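Long-range contacts in pullulanase (Bacillus acidopullulyticus, PDB 2WAN), which hydrolyses the alpha-1,6-glucosidic linkages of pullulan and related branched starch polysaccharides, acting as a debranching glycoside hydrolase: residues Asn316-Val321 against Asp393-Ala398; Ser328-Ala333 against Thr364-Val369; Asn513-Glu518 against Asn608-Glu613. All blocks are in the same frame, centred on the assembly; numbering follows the deposited sequence. Where two conformers were deposited one is given.

Contact 1. Residues Asn316-Val321 against Asp393-Ala398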
loop_
_atom_site.group_PDB
_atom_site.type_symbol
_atom_site.label_atom_id
_atom_site.label_comp_id
_atom_site.label_asym_id
_atom_site.label_seq_id
_atom_site.Cartn_x
_atom_site.Cartn_y
_atom_site.Cartn_z
ATOM N N ASN A 316 4.663 -18.553 16.449
ATOM C CA ASN A 316 5.668 -17.875 15.621
ATOM C C ASN A 316 6.490 -18.851 14.772
ATOM O O ASN A 316 7.536 -18.477 14.243
ATOM C CB ASN A 316 6.602 -17.035 16.510
ATOM C CG ASN A 316 7.374 -17.889 17.537
ATOM O OD1 ASN A 316 7.383 -19.123 17.469
ATOM N ND2 ASN A 316 8.020 -17.226 18.489
ATOM N N ASP A 317 5.988 -20.083 14.620
ATOM C CA ASP A 317 6.733 -21.169 13.994
ATOM C C ASP A 317 6.174 -21.660 12.647
ATOM O O ASP A 317 6.526 -22.759 12.195
ATOM C CB ASP A 317 6.881 -22.354 14.969
ATOM C CG ASP A 317 5.557 -23.010 15.297
ATOM O OD1 ASP A 317 4.515 -22.320 15.261
ATOM O OD2 ASP A 317 5.559 -24.220 15.603
ATOM N N LEU A 318 5.318 -20.877 11.990
ATOM C CA LEU A 318 4.931 -21.280 10.629
ATOM C C LEU A 318 6.168 -21.326 9.717
ATOM O O LEU A 318 7.053 -20.450 9.794
ATOM C CB LEU A 318 3.819 -20.395 10.043
ATOM C CG LEU A 318 2.449 -20.470 10.747
ATOM C CD1 LEU A 318 1.459 -19.493 10.078
ATOM C CD2 LEU A 318 1.888 -21.887 10.727
ATOM N N GLY A 319 6.228 -22.359 8.881
ATOM C CA GLY A 319 7.370 -22.606 8.012
ATOM C C GLY A 319 8.217 -23.763 8.507
ATOM O O GLY A 319 7.685 -24.710 9.099
ATOM N N ASN A 320 9.519 -23.706 8.253
ATOM C CA ASN A 320 10.441 -24.712 8.797
ATOM C C ASN A 320 11.379 -24.075 9.812
ATOM O O ASN A 320 11.782 -22.915 9.666
ATOM C CB ASN A 320 11.215 -25.458 7.694
ATOM C CG ASN A 320 12.185 -24.554 6.936
ATOM O OD1 ASN A 320 11.826 -23.940 5.908
ATOM N ND2 ASN A 320 13.413 -24.467 7.428
ATOM N N VAL A 321 11.680 -24.816 10.867
ATOM C CA VAL A 321 12.591 -24.333 11.904
ATOM C C VAL A 321 13.709 -25.352 11.976
ATOM O O VAL A 321 13.508 -26.477 12.450
ATOM C CB VAL A 321 11.902 -24.184 13.275
ATOM C CG1 VAL A 321 12.927 -23.745 14.349
ATOM C CG2 VAL A 321 10.743 -23.180 13.187
ATOM N N ASP A 393 6.082 -23.954 0.617
ATOM C CA ASP A 393 5.792 -23.287 1.871
ATOM C C ASP A 393 5.822 -21.756 1.687
ATOM O O ASP A 393 6.860 -21.222 1.315
ATOM C CB ASP A 393 6.861 -23.690 2.883
ATOM C CG ASP A 393 6.472 -23.385 4.319
ATOM O OD1 ASP A 393 5.650 -22.483 4.545
ATOM O OD2 ASP A 393 6.984 -24.088 5.240
ATOM N N PRO A 394 4.698 -21.053 1.968
ATOM C CA PRO A 394 4.717 -19.578 1.890
ATOM C C PRO A 394 5.774 -18.950 2.805
ATOM O O PRO A 394 6.204 -17.811 2.568
ATOM C CB PRO A 394 3.309 -19.190 2.367
ATOM C CG PRO A 394 2.460 -20.345 1.939
ATOM C CD PRO A 394 3.338 -21.548 2.272
ATOM N N TYR A 395 6.179 -19.690 3.836
ATOM C CA TYR A 395 7.198 -19.229 4.772
ATOM C C TYR A 395 8.627 -19.685 4.438
ATOM O O TYR A 395 9.522 -19.433 5.234
ATOM C CB TYR A 395 6.839 -19.660 6.210
ATOM C CG TYR A 395 5.786 -18.802 6.876
ATOM C CD1 TYR A 395 4.429 -18.940 6.546
ATOM C CD2 TYR A 395 6.145 -17.835 7.832
ATOM C CE1 TYR A 395 3.440 -18.153 7.161
ATOM C CE2 TYR A 395 5.165 -17.032 8.455
ATOM C CZ TYR A 395 3.812 -17.210 8.112
ATOM O OH TYR A 395 2.844 -16.419 8.681
ATOM N N ALA A 396 8.845 -20.355 3.298
ATOM C CA ALA A 396 10.191 -20.801 2.921
ATOM C C ALA A 396 11.141 -19.603 2.847
ATOM O O ALA A 396 10.746 -18.529 2.362
ATOM C CB ALA A 396 10.167 -21.517 1.546
ATOM N N ARG A 397 12.394 -19.818 3.276
ATOM C CA ARG A 397 13.420 -18.780 3.265
ATOM C C ARG A 397 14.402 -18.904 2.109
ATOM O O ARG A 397 15.223 -18.005 1.906
ATOM C CB ARG A 397 14.227 -18.776 4.570
ATOM C CG ARG A 397 13.414 -18.810 5.860
ATOM C CD ARG A 397 12.238 -17.817 5.871
ATOM N NE ARG A 397 11.777 -17.604 7.250
ATOM C CZ ARG A 397 10.689 -16.913 7.578
ATOM N NH1 ARG A 397 9.917 -16.382 6.641
ATOM N NH2 ARG A 397 10.373 -16.741 8.856
ATOM N N ALA A 398 14.352 -20.034 1.401
ATOM C CA ALA A 398 15.191 -20.315 0.232
ATOM C C ALA A 398 14.424 -21.326 -0.643
ATOM O O ALA A 398 13.424 -21.913 -0.187
ATOM C CB ALA A 398 16.541 -20.875 0.668
HETATM O O HOH W 1 13.674 -22.184 4.343
HETATM O O HOH W 2 10.538 -21.068 7.271
#

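Contact 2. Residues Ser328-Ala333 against Thr364-Val369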
loop_
_atom_site.group_PDB
_atom_site.type_symbol
_atom_site.label_atom_id
_atom_site.label_comp_id
_atom_site.label_asym_id
_atom_site.label_seq_id
_atom_site.Cartn_x
_atom_site.Cartn_y
_atom_site.Cartn_z
ATOM N N SER A 328 11.535 -28.861 12.231
ATOM C CA SER A 328 10.086 -28.889 12.444
ATOM C C SER A 328 9.389 -28.058 11.376
ATOM O O SER A 328 9.892 -26.992 10.984
ATOM C CB SER A 328 9.730 -28.337 13.821
ATOM O OG SER A 328 10.289 -29.159 14.836
ATOM N N PHE A 329 8.231 -28.549 10.936
ATOM C CA PHE A 329 7.455 -27.932 9.862
ATOM C C PHE A 329 6.074 -27.636 10.409
ATOM O O PHE A 329 5.540 -28.400 11.225
ATOM C CB PHE A 329 7.340 -28.864 8.657
ATOM C CG PHE A 329 8.672 -29.286 8.081
ATOM C CD1 PHE A 329 9.413 -30.321 8.662
ATOM C CD2 PHE A 329 9.182 -28.648 6.944
ATOM C CE1 PHE A 329 10.642 -30.712 8.119
ATOM C CE2 PHE A 329 10.405 -29.036 6.385
ATOM C CZ PHE A 329 11.140 -30.075 6.981
ATOM N N ARG A 330 5.505 -26.510 9.983
ATOM C CA ARG A 330 4.131 -26.170 10.350
ATOM C C ARG A 330 3.498 -25.328 9.264
ATOM O O ARG A 330 4.124 -24.383 8.758
ATOM C CB ARG A 330 4.043 -25.443 11.698
ATOM C CG ARG A 330 2.583 -25.383 12.226
ATOM C CD ARG A 330 2.445 -24.623 13.534
ATOM N NE ARG A 330 3.053 -25.316 14.677
ATOM C CZ ARG A 330 2.399 -26.135 15.502
ATOM N NH1 ARG A 330 1.112 -26.394 15.315
ATOM N NH2 ARG A 330 3.038 -26.697 16.517
ATOM N N VAL A 331 2.274 -25.704 8.887
ATOM C CA VAL A 331 1.524 -25.015 7.826
ATOM C C VAL A 331 0.061 -24.866 8.245
ATOM O O VAL A 331 -0.507 -25.773 8.875
ATOM C CB VAL A 331 1.638 -25.764 6.452
ATOM C CG1 VAL A 331 1.010 -27.180 6.521
ATOM C CG2 VAL A 331 1.022 -24.942 5.310
ATOM N N TRP A 332 -0.541 -23.720 7.912
ATOM C CA TRP A 332 -1.952 -23.470 8.202
ATOM C C TRP A 332 -2.818 -23.926 7.032
ATOM O O TRP A 332 -2.721 -23.384 5.931
ATOM C CB TRP A 332 -2.173 -21.974 8.488
ATOM C CG TRP A 332 -3.559 -21.642 9.012
ATOM C CD1 TRP A 332 -4.103 -22.018 10.213
ATOM C CD2 TRP A 332 -4.549 -20.855 8.346
ATOM N NE1 TRP A 332 -5.389 -21.511 10.329
ATOM C CE2 TRP A 332 -5.681 -20.791 9.198
ATOM C CE3 TRP A 332 -4.587 -20.180 7.114
ATOM C CZ2 TRP A 332 -6.845 -20.084 8.848
ATOM C CZ3 TRP A 332 -5.742 -19.487 6.765
ATOM C CH2 TRP A 332 -6.856 -19.446 7.631
ATOM N N ALA A 333 -3.644 -24.947 7.258
ATOM C CA ALA A 333 -4.496 -25.487 6.194
ATOM C C ALA A 333 -5.801 -26.008 6.808
ATOM O O ALA A 333 -6.032 -27.228 6.859
ATOM C CB ALA A 333 -3.778 -26.587 5.426
ATOM N N THR A 364 -3.771 -25.834 11.835
ATOM C CA THR A 364 -2.417 -26.127 11.367
ATOM C C THR A 364 -2.126 -27.628 11.304
ATOM O O THR A 364 -2.783 -28.441 11.962
ATOM C CB THR A 364 -1.311 -25.418 12.196
ATOM O OG1 THR A 364 -1.238 -25.983 13.517
ATOM C CG2 THR A 364 -1.570 -23.909 12.288
ATOM N N TRP A 365 -1.124 -27.967 10.499
ATOM C CA TRP A 365 -0.562 -29.307 10.430
ATOM C C TRP A 365 0.918 -29.179 10.749
ATOM O O TRP A 365 1.584 -28.229 10.317
ATOM C CB TRP A 365 -0.759 -29.903 9.036
ATOM C CG TRP A 365 -2.202 -30.202 8.684
ATOM C CD1 TRP A 365 -3.200 -29.296 8.444
ATOM C CD2 TRP A 365 -2.787 -31.500 8.506
ATOM N NE1 TRP A 365 -4.378 -29.952 8.144
ATOM C CE2 TRP A 365 -4.149 -31.305 8.168
ATOM C CE3 TRP A 365 -2.293 -32.809 8.608
ATOM C CZ2 TRP A 365 -5.022 -32.375 7.920
ATOM C CZ3 TRP A 365 -3.165 -33.874 8.363
ATOM C CH2 TRP A 365 -4.513 -33.649 8.030
ATOM N N LYS A 366 1.443 -30.139 11.504
ATOM C CA LYS A 366 2.818 -30.047 11.966
ATOM C C LYS A 366 3.570 -31.357 11.807
ATOM O O LYS A 366 2.967 -32.435 11.713
ATOM C CB LYS A 366 2.868 -29.593 13.425
ATOM C CG LYS A 366 2.394 -30.662 14.425
ATOM C CD LYS A 366 2.584 -30.214 15.850
ATOM C CE LYS A 366 2.353 -31.376 16.820
ATOM N NZ LYS A 366 2.561 -30.951 18.235
ATOM N N LEU A 367 4.894 -31.261 11.795
ATOM C CA LEU A 367 5.737 -32.461 11.839
ATOM C C LEU A 367 7.159 -32.125 12.240
ATOM O O LEU A 367 7.747 -31.158 11.732
ATOM C CB LEU A 367 5.751 -33.190 10.491
ATOM C CG LEU A 367 6.398 -34.581 10.488
ATOM C CD1 LEU A 367 5.579 -35.534 11.384
ATOM C CD2 LEU A 367 6.482 -35.116 9.064
ATOM N N GLN A 368 7.706 -32.920 13.160
ATOM C CA GLN A 368 9.133 -32.865 13.452
ATOM C C GLN A 368 9.821 -34.031 12.747
ATOM O O GLN A 368 9.393 -35.181 12.869
ATOM C CB GLN A 368 9.394 -32.909 14.962
ATOM C CG GLN A 368 10.851 -32.649 15.331
ATOM C CD GLN A 368 11.112 -32.712 16.824
ATOM O OE1 GLN A 368 12.142 -33.229 17.266
ATOM N NE2 GLN A 368 10.179 -32.189 17.611
ATOM N N VAL A 369 10.877 -33.720 12.012
ATOM C CA VAL A 369 11.660 -34.713 11.288
ATOM C C VAL A 369 13.062 -34.758 11.878
ATOM O O VAL A 369 13.780 -33.762 11.857
ATOM C CB VAL A 369 11.715 -34.405 9.771
ATOM C CG1 VAL A 369 12.438 -35.529 9.019
ATOM C CG2 VAL A 369 10.303 -34.199 9.210
HETATM O O HOH W 3 8.841 -29.796 16.889
HETATM O O HOH W 4 1.740 -28.000 18.723
HETATM O O HOH W 5 -7.339 -29.267 8.187
#

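Contact 3. Residues Asn513-Glu518 against Asn608-Glu613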
loop_
_atom_site.group_PDB
_atom_site.type_symbol
_atom_site.label_atom_id
_atom_site.label_comp_id
_atom_site.label_asym_id
_atom_site.label_seq_id
_atom_site.Cartn_x
_atom_site.Cartn_y
_atom_site.Cartn_z
ATOM N N ASN A 513 7.400 -15.565 -3.961
ATOM C CA ASN A 513 7.953 -16.089 -2.683
ATOM C C ASN A 513 8.403 -14.912 -1.812
ATOM O O ASN A 513 9.515 -14.395 -1.947
ATOM C CB ASN A 513 9.099 -17.102 -2.908
ATOM C CG ASN A 513 8.724 -18.184 -3.922
ATOM O OD1 ASN A 513 8.114 -19.223 -3.587
ATOM N ND2 ASN A 513 9.061 -17.936 -5.164
ATOM N N TYR A 514 7.510 -14.478 -0.931
ATOM C CA TYR A 514 7.704 -13.210 -0.216
ATOM C C TYR A 514 8.923 -13.149 0.695
ATOM O O TYR A 514 9.412 -12.054 0.995
ATOM C CB TYR A 514 6.459 -12.845 0.589
ATOM C CG TYR A 514 5.288 -12.363 -0.249
ATOM C CD1 TYR A 514 5.236 -11.044 -0.722
ATOM C CD2 TYR A 514 4.229 -13.218 -0.545
ATOM C CE1 TYR A 514 4.164 -10.593 -1.475
ATOM C CE2 TYR A 514 3.147 -12.774 -1.312
ATOM C CZ TYR A 514 3.133 -11.450 -1.766
ATOM O OH TYR A 514 2.079 -10.983 -2.517
ATOM N N ASN A 515 9.406 -14.306 1.149
ATOM C CA ASN A 515 10.473 -14.338 2.154
ATOM C C ASN A 515 11.814 -14.820 1.616
ATOM O O ASN A 515 12.697 -15.238 2.378
ATOM C CB ASN A 515 9.998 -15.177 3.338
ATOM C CG ASN A 515 8.751 -14.599 3.928
ATOM O OD1 ASN A 515 8.764 -13.445 4.372
ATOM N ND2 ASN A 515 7.653 -15.346 3.877
ATOM N N VAL A 516 11.954 -14.727 0.295
ATOM C CA VAL A 516 13.149 -15.174 -0.438
ATOM C C VAL A 516 13.655 -14.008 -1.305
ATOM O O VAL A 516 12.852 -13.357 -1.961
ATOM C CB VAL A 516 12.828 -16.378 -1.383
ATOM C CG1 VAL A 516 14.058 -16.818 -2.189
ATOM C CG2 VAL A 516 12.212 -17.578 -0.588
ATOM N N PRO A 517 14.986 -13.746 -1.311
ATOM C CA PRO A 517 15.545 -12.734 -2.209
ATOM C C PRO A 517 15.441 -13.149 -3.668
ATOM O O PRO A 517 15.622 -14.331 -3.995
ATOM C CB PRO A 517 17.029 -12.688 -1.804
ATOM C CG PRO A 517 17.050 -13.196 -0.395
ATOM C CD PRO A 517 16.033 -14.308 -0.430
ATOM N N GLU A 518 15.154 -12.183 -4.539
ATOM C CA GLU A 518 15.133 -12.451 -5.979
ATOM C C GLU A 518 16.444 -13.073 -6.486
ATOM O O GLU A 518 17.529 -12.514 -6.287
ATOM C CB GLU A 518 14.805 -11.175 -6.756
ATOM C CG GLU A 518 14.902 -11.365 -8.286
ATOM C CD GLU A 518 13.959 -12.428 -8.828
ATOM O OE1 GLU A 518 12.858 -12.603 -8.265
ATOM O OE2 GLU A 518 14.302 -13.095 -9.862
ATOM N N ASN A 608 8.478 -8.586 9.754
ATOM C CA ASN A 608 9.345 -8.844 10.911
ATOM C C ASN A 608 10.582 -9.635 10.515
ATOM O O ASN A 608 11.675 -9.340 10.990
ATOM C CB ASN A 608 8.598 -9.580 12.019
ATOM C CG ASN A 608 7.852 -8.629 12.937
ATOM O OD1 ASN A 608 8.426 -8.077 13.878
ATOM N ND2 ASN A 608 6.570 -8.431 12.666
ATOM N N TYR A 609 10.385 -10.635 9.654
ATOM C CA TYR A 609 11.478 -11.504 9.205
ATOM C C TYR A 609 12.507 -10.678 8.422
ATOM O O TYR A 609 13.722 -10.816 8.656
ATOM C CB TYR A 609 10.951 -12.659 8.332
ATOM C CG TYR A 609 12.060 -13.426 7.643
ATOM C CD1 TYR A 609 12.927 -14.260 8.377
ATOM C CD2 TYR A 609 12.264 -13.314 6.266
ATOM C CE1 TYR A 609 13.950 -14.977 7.740
ATOM C CE2 TYR A 609 13.298 -14.015 5.619
ATOM C CZ TYR A 609 14.136 -14.845 6.365
ATOM O OH TYR A 609 15.162 -15.525 5.740
ATOM N N TRP A 610 12.042 -9.845 7.487
ATOM C CA TRP A 610 12.982 -9.029 6.712
ATOM C C TRP A 610 13.800 -8.068 7.592
ATOM O O TRP A 610 15.015 -7.900 7.403
ATOM C CB TRP A 610 12.265 -8.291 5.570
ATOM C CG TRP A 610 11.999 -9.228 4.425
ATOM C CD1 TRP A 610 10.836 -9.898 4.172
ATOM C CD2 TRP A 610 12.935 -9.653 3.425
ATOM N NE1 TRP A 610 10.972 -10.693 3.055
ATOM C CE2 TRP A 610 12.257 -10.567 2.579
ATOM C CE3 TRP A 610 14.286 -9.346 3.159
ATOM C CZ2 TRP A 610 12.873 -11.175 1.469
ATOM C CZ3 TRP A 610 14.911 -9.947 2.042
ATOM C CH2 TRP A 610 14.194 -10.857 1.212
ATOM N N VAL A 611 13.155 -7.445 8.570
ATOM C CA VAL A 611 13.908 -6.591 9.496
ATOM C C VAL A 611 14.878 -7.418 10.352
ATOM O O VAL A 611 16.048 -7.069 10.501
ATOM C CB VAL A 611 12.952 -5.781 10.398
ATOM C CG1 VAL A 611 13.739 -5.119 11.553
ATOM C CG2 VAL A 611 12.202 -4.724 9.533
ATOM N N ASN A 612 14.390 -8.511 10.934
ATOM C CA ASN A 612 15.226 -9.289 11.851
ATOM C C ASN A 612 16.389 -10.005 11.153
ATOM O O ASN A 612 17.528 -9.944 11.627
ATOM C CB ASN A 612 14.376 -10.278 12.644
ATOM C CG ASN A 612 13.502 -9.605 13.712
ATOM O OD1 ASN A 612 13.876 -8.591 14.331
ATOM N ND2 ASN A 612 12.323 -10.184 13.937
ATOM N N GLU A 613 16.117 -10.649 10.015
ATOM C CA GLU A 613 17.144 -11.449 9.342
ATOM C C GLU A 613 18.083 -10.624 8.459
ATOM O O GLU A 613 19.312 -10.892 8.402
ATOM C CB GLU A 613 16.484 -12.567 8.510
ATOM C CG GLU A 613 17.431 -13.541 7.851
ATOM C CD GLU A 613 18.224 -14.395 8.858
ATOM O OE1 GLU A 613 17.706 -14.650 9.977
ATOM O OE2 GLU A 613 19.354 -14.800 8.517
HETATM O O HOH W 6 15.167 -15.579 3.024
#

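Contact 1. Residues Asn316-Val321 against Asp393-Ala398
Leu-318 lies over one face of the Tyr-395 ring. Its CB sits above the ring centre, 3.6 Å from the centroid and 10° off the ring normal, which makes a CH-pi contact. The CD1 methyl reaches further along the ring and meets Tyr-395 OH at 3.6 Å. CG of Tyr-395 stands anti to its carbonyl carbon (chi1 -79°), and the ring so placed presents a face to Leu-318 CB. Gly-319 then passes close to the base of the tyrosine, with Gly-319 CA 3.5 Å from Tyr-395 CB. There is little room here for a side chain, and the backbone angles of Gly-319 themselves suit glycine. The Asp-393 carboxylate meets the same glycine: its OD2 lies 3.2 Å from Gly-319 CA. Its OD1 takes the N-H of Tyr-395 in an Asx turn, met from above the carboxylate plane, and Asp-393 to Ala-396 forms a type I turn. The polar links between the segments run through water. One water joins Asn-320 OD1 to Arg-397 N, and another joins Asn-320 N to Tyr-395 O. Tyr-378 and Tyr-380 bond Asp-393 OD2, while Asp-605 takes Tyr-395 OH. The contact lies in the CBM48 region, where strand 319-322 pairs with strand 326-332. Helix 597-614 packs against it through Met-598 and Lys-601 on Leu-318, and Phe-602 edge-to-face with Tyr-395.

Contact 2. Residues Ser328-Ala333 against Thr364-Val369
Phe-329 and Leu-367 exchange two backbone hydrogen bonds, and Val-331 and Trp-365 do the same. Phe-329 N to Leu-367 O is 2.8 Å. Val-331 N to Trp-365 O is 3.0 Å. Between these pairs, Arg-330 and Lys-366 form a non-hydrogen-bonded pair with their side chains alongside each other. Lys-366 CB sits over one guanidinium face. At the edge, Arg-330 NH1 donates in plane to Thr-364 OG1 at 3.0 Å. OG1 stands between the backbone N and carbonyl carbon of Thr-364 (chi1 69°), on the side of the Arg-330 guanidinium edge. A water accepts from both Arg-330 NH2 and Lys-366 NZ, bridging two like charges. Strands 326-332 and 364-370 are antiparallel neighbours in the beta-sheet domain of the CBM48 family. On the face that carries Phe-329, Val-331 and Trp-365, Phe-329 CE1 meets Val-369 CG2 at 3.7 Å, and Val-331 CG1 packs on Trp-365 CB. Trp-365 NE1 makes a weak bond to Ala-333 O, and a water bridges the same two atoms. Further out, Asp-317 forms a salt bridge with Arg-330 NE, and Ser-360 accepts from NH1. Replacing Arg-330 with an alanine would probably leave the Asp-317 carboxylate without its charged mate and the Lys-366 chain without its flat neighbour. Asp-361 O bonds Thr-364 OG1, and Tyr-378 meets the Phe-329 ring edge-to-face.

Contact 3. Residues Asn513-Glu518 against Asn608-Glu613
Trp-610 donates the one direct hydrogen bond between the segments, from NE1 to Tyr-514 O at 2.9 Å. The N-H...O angle is 148°, and the oxygen lies near the indole plane, at the ring edge. CG of Trp-610 is anti to the carbonyl carbon (chi1 -78°), which brings the indole N-H to the type I turn of Asn-513 to Val-516. A second polar link runs through water. The water donates to Asn-515 O at 2.6 Å and accepts from Tyr-609 OH at 2.7 Å, lying in the plane of the tyrosine ring. Apolar packing comes from Pro-517, whose CG meets Trp-610 CH2 at 4.0 Å, at the far end of the indole from CD1. A polar-to-ring contact stands apart from this. Asn-515 O approaches Tyr-609 CE2 obliquely at 3.5 Å, and the Asn-515 amide stands at 90° to that ring. The amide itself is held by others: Ser-606 OG bonds OD1, and Pro-394 O takes ND2. Leu-534 of helix 529-543 touches both Pro-517 and Trp-610, and the Trp-610 ring stacks with Tyr-614. Here a loop of the catalytic domain meets helix 597-614 within the alpha-amylase (beta/alpha)8 barrel fold. Two carbonyls of the turn thus find partners on the helix side, Tyr-514 O directly at the indole N-H and Asn-515 O through the water bonded to Tyr-609 OH.

From the N terminus, residues 316-321 open contact 1, which closes at 393-398. Contact 2 is nested inside that loop: 328-333 follows a few residues later, and 364-369 returns beside it in the same antiparallel sheet. Contacts 1 and 2 touch because their first segments lie on neighbouring strands of one sheet. Contact 3 opens only after both have closed, so it is in series with them and crosses neither. It joins the 513-518 loop to helix 597-614. Segment 393-398 reaches contact 3 through Pro-394, Ala-396 and Arg-397. This loop of the CBM48 region thus ties it to the catalytic barrel, while contacts 2 and 3 stay about 11 Å apart at their nearest atoms.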